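Local coordinates for single-strand DNA-binding protein (Agrobacterium tumefaciens, PDB 3BTP) that binds single-stranded DNA whatever its base sequence and mediates the nuclear uptake of single-stranded T-DNA copies during plant transformation by Agrobacterium, at residues Leu399-Asn404 against Pro417-Gln422; Leu481-Asn486 against Gly493-Val498. All blocks are in the same frame, centred on the assembly; numbering follows the deposited sequence.

Both contacts lie in the C-terminal half of the modelled chain, where an antiparallel sheet of eight strands closes into a barrel. Following the chain, strand 396-399 ends in the turn of residues 399-404, strand 405-407 and helix 409-415 come next, and contact 1 closes this loop when helix 417-427 packs back on the turn. Contact 2 opens only later and joins barrel strands 480-485 and 494-497 across a short connection. The two loops therefore stand in series, neither enclosing nor crossing the other. Their centres are about 16 Å apart, yet they meet: Asn-404 O lies 2.8 Å from Asn-497 N, a probable hydrogen bond tying the lead-in of strand 405-407 to strand 494-497.

Contact 1 of 2, residues Leu399-Asn404 against Pro417-Gln422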
loop_
_atom_site.group_PDB
_atom_site.type_symbol
_atom_site.label_atom_id
_atom_site.label_comp_id
_atom_site.label_asym_id
_atom_site.label_seq_id
_atom_site.Cartn_x
_atom_site.Cartn_y
_atom_site.Cartn_z
ATOM N N LEU A 399 -16.036 -4.520 -13.572
ATOM C CA LEU A 399 -15.369 -5.309 -14.607
ATOM C C LEU A 399 -16.294 -6.408 -15.282
ATOM O O LEU A 399 -16.904 -7.178 -14.588
ATOM C CB LEU A 399 -14.151 -5.984 -14.026
ATOM C CG LEU A 399 -13.100 -6.398 -15.037
ATOM C CD1 LEU A 399 -12.549 -5.200 -15.871
ATOM C CD2 LEU A 399 -12.002 -7.237 -14.273
ATOM N N ALA A 400 -16.382 -6.414 -16.628
ATOM C CA ALA A 400 -17.012 -7.481 -17.412
ATOM C C ALA A 400 -16.440 -8.848 -17.077
ATOM O O ALA A 400 -15.313 -8.975 -16.616
ATOM C CB ALA A 400 -16.804 -7.219 -18.906
ATOM N N ARG A 401 -17.187 -9.882 -17.404
ATOM C CA ARG A 401 -16.760 -11.272 -17.178
ATOM C C ARG A 401 -15.456 -11.608 -17.885
ATOM O O ARG A 401 -14.631 -12.347 -17.343
ATOM C CB ARG A 401 -17.841 -12.204 -17.683
ATOM C CG ARG A 401 -17.665 -13.700 -17.346
ATOM C CD ARG A 401 -18.633 -14.498 -18.235
ATOM N NE ARG A 401 -19.991 -14.344 -17.732
ATOM C CZ ARG A 401 -20.638 -15.225 -16.977
ATOM N NH1 ARG A 401 -20.080 -16.359 -16.609
ATOM N NH2 ARG A 401 -21.851 -14.942 -16.540
ATOM N N ASP A 402 -15.289 -11.090 -19.101
ATOM C CA ASP A 402 -14.047 -11.290 -19.846
ATOM C C ASP A 402 -12.777 -10.577 -19.344
ATOM O O ASP A 402 -11.716 -10.854 -19.876
ATOM C CB ASP A 402 -14.247 -11.039 -21.333
ATOM C CG ASP A 402 -14.334 -9.555 -21.726
ATOM O OD1 ASP A 402 -14.097 -8.523 -20.957
ATOM O OD2 ASP A 402 -14.630 -9.435 -22.953
ATOM N N GLY A 403 -12.889 -9.675 -18.351
ATOM C CA GLY A 403 -11.727 -9.047 -17.709
ATOM C C GLY A 403 -11.195 -7.842 -18.417
ATOM O O GLY A 403 -10.147 -7.309 -18.051
ATOM N N ASN A 404 -11.875 -7.418 -19.478
ATOM C CA ASN A 404 -11.256 -6.424 -20.399
ATOM C C ASN A 404 -11.925 -5.073 -20.468
ATOM O O ASN A 404 -11.397 -4.158 -21.057
ATOM C CB ASN A 404 -11.198 -6.964 -21.831
ATOM C CG ASN A 404 -10.229 -8.093 -21.971
ATOM O OD1 ASN A 404 -10.550 -9.057 -22.649
ATOM N ND2 ASN A 404 -9.073 -8.019 -21.285
ATOM N N PRO A 417 -26.417 -10.617 -16.028
ATOM C CA PRO A 417 -26.968 -10.554 -14.646
ATOM C C PRO A 417 -26.263 -11.486 -13.702
ATOM O O PRO A 417 -25.980 -11.087 -12.539
ATOM C CB PRO A 417 -28.463 -10.948 -14.799
ATOM C CG PRO A 417 -28.594 -11.525 -16.192
ATOM C CD PRO A 417 -27.468 -10.927 -17.025
ATOM N N GLU A 418 -25.894 -12.675 -14.196
ATOM C CA GLU A 418 -25.156 -13.663 -13.355
ATOM C C GLU A 418 -23.778 -13.208 -12.888
ATOM O O GLU A 418 -23.414 -13.379 -11.737
ATOM C CB GLU A 418 -25.002 -15.007 -14.063
ATOM C CG GLU A 418 -26.309 -15.828 -14.105
ATOM C CD GLU A 418 -26.902 -16.047 -12.704
ATOM O OE1 GLU A 418 -26.134 -16.531 -11.813
ATOM O OE2 GLU A 418 -28.108 -15.702 -12.483
ATOM N N HIS A 419 -22.969 -12.696 -13.803
ATOM C CA HIS A 419 -21.679 -12.166 -13.391
ATOM C C HIS A 419 -21.898 -10.938 -12.458
ATOM O O HIS A 419 -21.179 -10.757 -11.489
ATOM C CB HIS A 419 -20.858 -11.768 -14.621
ATOM C CG HIS A 419 -19.537 -11.192 -14.278
ATOM N ND1 HIS A 419 -18.551 -11.920 -13.631
ATOM C CD2 HIS A 419 -19.036 -9.953 -14.466
ATOM C CE1 HIS A 419 -17.494 -11.157 -13.455
ATOM N NE2 HIS A 419 -17.757 -9.967 -13.975
ATOM N N PHE A 420 -22.852 -10.073 -12.794
ATOM C CA PHE A 420 -23.169 -8.920 -11.923
ATOM C C PHE A 420 -23.361 -9.287 -10.450
ATOM O O PHE A 420 -22.797 -8.616 -9.584
ATOM C CB PHE A 420 -24.427 -8.190 -12.417
ATOM C CG PHE A 420 -24.866 -7.022 -11.539
ATOM C CD1 PHE A 420 -24.162 -5.811 -11.550
ATOM C CD2 PHE A 420 -26.025 -7.123 -10.733
ATOM C CE1 PHE A 420 -24.588 -4.697 -10.733
ATOM C CE2 PHE A 420 -26.447 -6.061 -9.939
ATOM C CZ PHE A 420 -25.750 -4.824 -9.943
ATOM N N THR A 421 -24.164 -10.342 -10.195
ATOM C CA THR A 421 -24.518 -10.764 -8.848
ATOM C C THR A 421 -23.326 -11.356 -8.134
ATOM O O THR A 421 -23.124 -11.067 -6.971
ATOM C CB THR A 421 -25.782 -11.762 -8.782
ATOM O OG1 THR A 421 -26.901 -11.175 -9.464
ATOM C CG2 THR A 421 -26.224 -12.011 -7.263
ATOM N N GLN A 422 -22.536 -12.164 -8.840
ATOM C CA GLN A 422 -21.282 -12.678 -8.280
ATOM C C GLN A 422 -20.186 -11.591 -7.951
ATOM O O GLN A 422 -19.535 -11.607 -6.880
ATOM C CB GLN A 422 -20.723 -13.694 -9.269
ATOM C CG GLN A 422 -21.398 -15.058 -9.172
ATOM C CD GLN A 422 -21.372 -15.771 -10.509
ATOM O OE1 GLN A 422 -20.359 -15.741 -11.214
ATOM N NE2 GLN A 422 -22.506 -16.375 -10.891
#
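His-419 NE2 donates a hydrogen bond to the backbone oxygen Leu-399 O at 3.0 Å, the one hydrogen bond between the turn and the helix. The oxygen sits at the edge of the imidazole and almost exactly in its plane, although the N-H...O angle of 144° makes the bond somewhat bent. With CG anti to the backbone N (chi1 179°), the imidazole extends from the helix to the end of strand 396-399. Histidine suits the place because it offers both an N-H at its edge and a flat face. Over the centre of that face lies Arg-401 CA, 3.7 Å from the ring centroid, in a CH-pi contact. The type I turn from Ala-400 to Gly-403 brings this CA over the ring; Gly-403, with a positive phi that glycine tolerates easily, ends the turn. The long arginine side chain then runs past His-419 in the opposite direction, and its NH2 comes within 3.8 Å of His-419 CB. Its guanidinium makes a salt bridge with Asp-416, which also accepts from His-419 N at the start of the helix. This surface contact joins the turn between barrel strands 396-399 and 405-407 to helix 417-427, while His-419 also touches Leu-412 of the preceding helix 409-415.

Contact 2 of 2, residues Leu481-Asn486 against Gly493-Val498; sequences LIADRN and GTYTNV
Two neighbouring antiparallel strands of the barrel, 480-485 and 494-497, join here through the hydrogen-bonded pair Ile-482 and Thr-496: Ile-482 N reaches Thr-496 O at 2.8 Å and Thr-496 N reaches Ile-482 O at 2.9 Å. Farther along, Asp-484 N donates to Thr-494 O, and near Gly-493 a water donates to Asp-484 O and Thr-494 O. On one face of the sheet, Leu-481 CB meets Tyr-495 CB, and Ala-483 CB lies 3.7 Å from Tyr-495 CE1; a methyl is small enough to fit beside the ring, whose OH is hydrogen-bonded to Ala-451 O. On the opposite face, with Thr-496, Ile-482 crosses Val-498 at about a right angle. Asp-484 OD2 accepts from Thr-494 OG1 at 2.6 Å on its anti lone pair. Thr-496 OG1 donates to the same oxygen, also at 2.6 Å, from the syn side. Beta-branched threonine suits a strand and brings a donor hydroxyl beside it, and one carboxylate oxygen can accept from both. Tyr-501 OH bonds OD1, while Arg-405 NE hydrogen-bonds Thr-496 OG1 and makes only a weak, long ion pair with OD2; together they probably help stabilise a buried negative charge and fix the carboxylate's rotation.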
loop_
_atom_site.group_PDB
_atom_site.type_symbol
_atom_site.label_atom_id
_atom_site.label_comp_id
_atom_site.label_asym_id
_atom_site.label_seq_id
_atom_site.Cartn_x
_atom_site.Cartn_y
_atom_site.Cartn_z
ATOM N N LEU A 481 -6.461 1.330 -20.662
ATOM C CA LEU A 481 -7.887 1.228 -20.985
ATOM C C LEU A 481 -8.293 2.515 -21.699
ATOM O O LEU A 481 -7.910 3.613 -21.318
ATOM C CB LEU A 481 -8.748 1.093 -19.696
ATOM C CG LEU A 481 -8.561 -0.181 -18.829
ATOM C CD1 LEU A 481 -8.481 0.171 -17.378
ATOM C CD2 LEU A 481 -9.719 -1.086 -19.046
ATOM N N ILE A 482 -9.145 2.330 -22.695
ATOM C CA ILE A 482 -9.506 3.327 -23.670
ATOM C C ILE A 482 -10.985 3.614 -23.510
ATOM O O ILE A 482 -11.804 2.671 -23.393
ATOM C CB ILE A 482 -9.176 2.839 -25.105
ATOM C CG1 ILE A 482 -7.755 2.215 -25.171
ATOM C CG2 ILE A 482 -9.333 4.026 -26.142
ATOM C CD1 ILE A 482 -6.616 3.275 -24.988
ATOM N N ALA A 483 -11.331 4.900 -23.460
ATOM C CA ALA A 483 -12.752 5.292 -23.449
ATOM C C ALA A 483 -13.345 5.008 -24.801
ATOM O O ALA A 483 -13.002 5.682 -25.762
ATOM C CB ALA A 483 -12.957 6.799 -23.091
ATOM N N ASP A 484 -14.251 4.042 -24.846
ATOM C CA ASP A 484 -14.857 3.610 -26.077
ATOM C C ASP A 484 -15.826 4.625 -26.687
ATOM O O ASP A 484 -16.356 5.510 -26.010
ATOM C CB ASP A 484 -15.579 2.249 -25.869
ATOM C CG ASP A 484 -14.655 1.183 -25.289
ATOM O OD1 ASP A 484 -13.467 1.095 -25.694
ATOM O OD2 ASP A 484 -15.097 0.454 -24.397
ATOM N N ARG A 485 -16.061 4.435 -27.982
ATOM C CA ARG A 485 -16.916 5.255 -28.775
ATOM C C ARG A 485 -17.729 4.299 -29.628
ATOM O O ARG A 485 -17.213 3.267 -30.048
ATOM C CB ARG A 485 -16.085 6.233 -29.633
ATOM C CG ARG A 485 -15.774 7.437 -28.918
ATOM C CD ARG A 485 -15.092 8.375 -29.741
ATOM N NE ARG A 485 -14.409 9.402 -28.968
ATOM C CZ ARG A 485 -14.902 10.591 -28.580
ATOM N NH1 ARG A 485 -16.133 10.980 -28.844
ATOM N NH2 ARG A 485 -14.130 11.401 -27.891
ATOM N N ASN A 486 -18.991 4.623 -29.890
ATOM C CA ASN A 486 -19.795 3.753 -30.785
ATOM C C ASN A 486 -19.492 3.936 -32.307
ATOM O O ASN A 486 -18.525 4.626 -32.706
ATOM C CB ASN A 486 -21.284 3.880 -30.454
ATOM C CG ASN A 486 -21.831 5.259 -30.745
ATOM O OD1 ASN A 486 -21.194 6.059 -31.421
ATOM N ND2 ASN A 486 -23.019 5.549 -30.218
ATOM N N GLY A 493 -19.264 5.468 -22.606
ATOM C CA GLY A 493 -19.103 5.368 -21.167
ATOM C C GLY A 493 -18.234 4.187 -20.766
ATOM O O GLY A 493 -17.733 4.168 -19.638
ATOM N N THR A 494 -18.041 3.196 -21.662
ATOM C CA THR A 494 -17.204 2.084 -21.240
ATOM C C THR A 494 -15.723 2.384 -21.472
ATOM O O THR A 494 -15.368 3.309 -22.196
ATOM C CB THR A 494 -17.680 0.729 -21.855
ATOM O OG1 THR A 494 -17.449 0.728 -23.258
ATOM C CG2 THR A 494 -19.195 0.468 -21.574
ATOM N N TYR A 495 -14.874 1.600 -20.820
ATOM C CA TYR A 495 -13.484 1.582 -21.066
ATOM C C TYR A 495 -13.113 0.141 -21.405
ATOM O O TYR A 495 -13.468 -0.774 -20.669
ATOM C CB TYR A 495 -12.669 1.917 -19.793
ATOM C CG TYR A 495 -12.651 3.380 -19.467
ATOM C CD1 TYR A 495 -11.757 4.229 -20.099
ATOM C CD2 TYR A 495 -13.594 3.916 -18.542
ATOM C CE1 TYR A 495 -11.739 5.605 -19.810
ATOM C CE2 TYR A 495 -13.594 5.253 -18.244
ATOM C CZ TYR A 495 -12.699 6.095 -18.914
ATOM O OH TYR A 495 -12.705 7.429 -18.610
ATOM N N THR A 496 -12.243 -0.025 -22.396
ATOM C CA THR A 496 -11.886 -1.340 -22.867
ATOM C C THR A 496 -10.364 -1.355 -22.981
ATOM O O THR A 496 -9.785 -0.352 -23.362
ATOM C CB THR A 496 -12.599 -1.705 -24.204
ATOM O OG1 THR A 496 -13.989 -1.811 -23.962
ATOM C CG2 THR A 496 -12.184 -3.102 -24.730
ATOM N N ASN A 497 -9.746 -2.477 -22.601
ATOM C CA ASN A 497 -8.249 -2.701 -22.615
ATOM C C ASN A 497 -7.699 -2.458 -24.040
ATOM O O ASN A 497 -8.346 -2.857 -25.010
ATOM C CB ASN A 497 -8.137 -4.185 -22.236
ATOM C CG ASN A 497 -6.733 -4.748 -22.062
ATOM O OD1 ASN A 497 -5.670 -4.147 -22.351
ATOM N ND2 ASN A 497 -6.734 -6.008 -21.593
ATOM N N VAL A 498 -6.515 -1.830 -24.181
ATOM C CA VAL A 498 -5.882 -1.705 -25.507
ATOM C C VAL A 498 -5.697 -3.043 -26.253
ATOM O O VAL A 498 -5.848 -3.064 -27.477
ATOM C CB VAL A 498 -4.548 -0.839 -25.568
ATOM C CG1 VAL A 498 -4.834 0.626 -25.793
ATOM C CG2 VAL A 498 -3.679 -1.016 -24.413
HETATM O O HOH W 1 -16.830 5.555 -23.192
#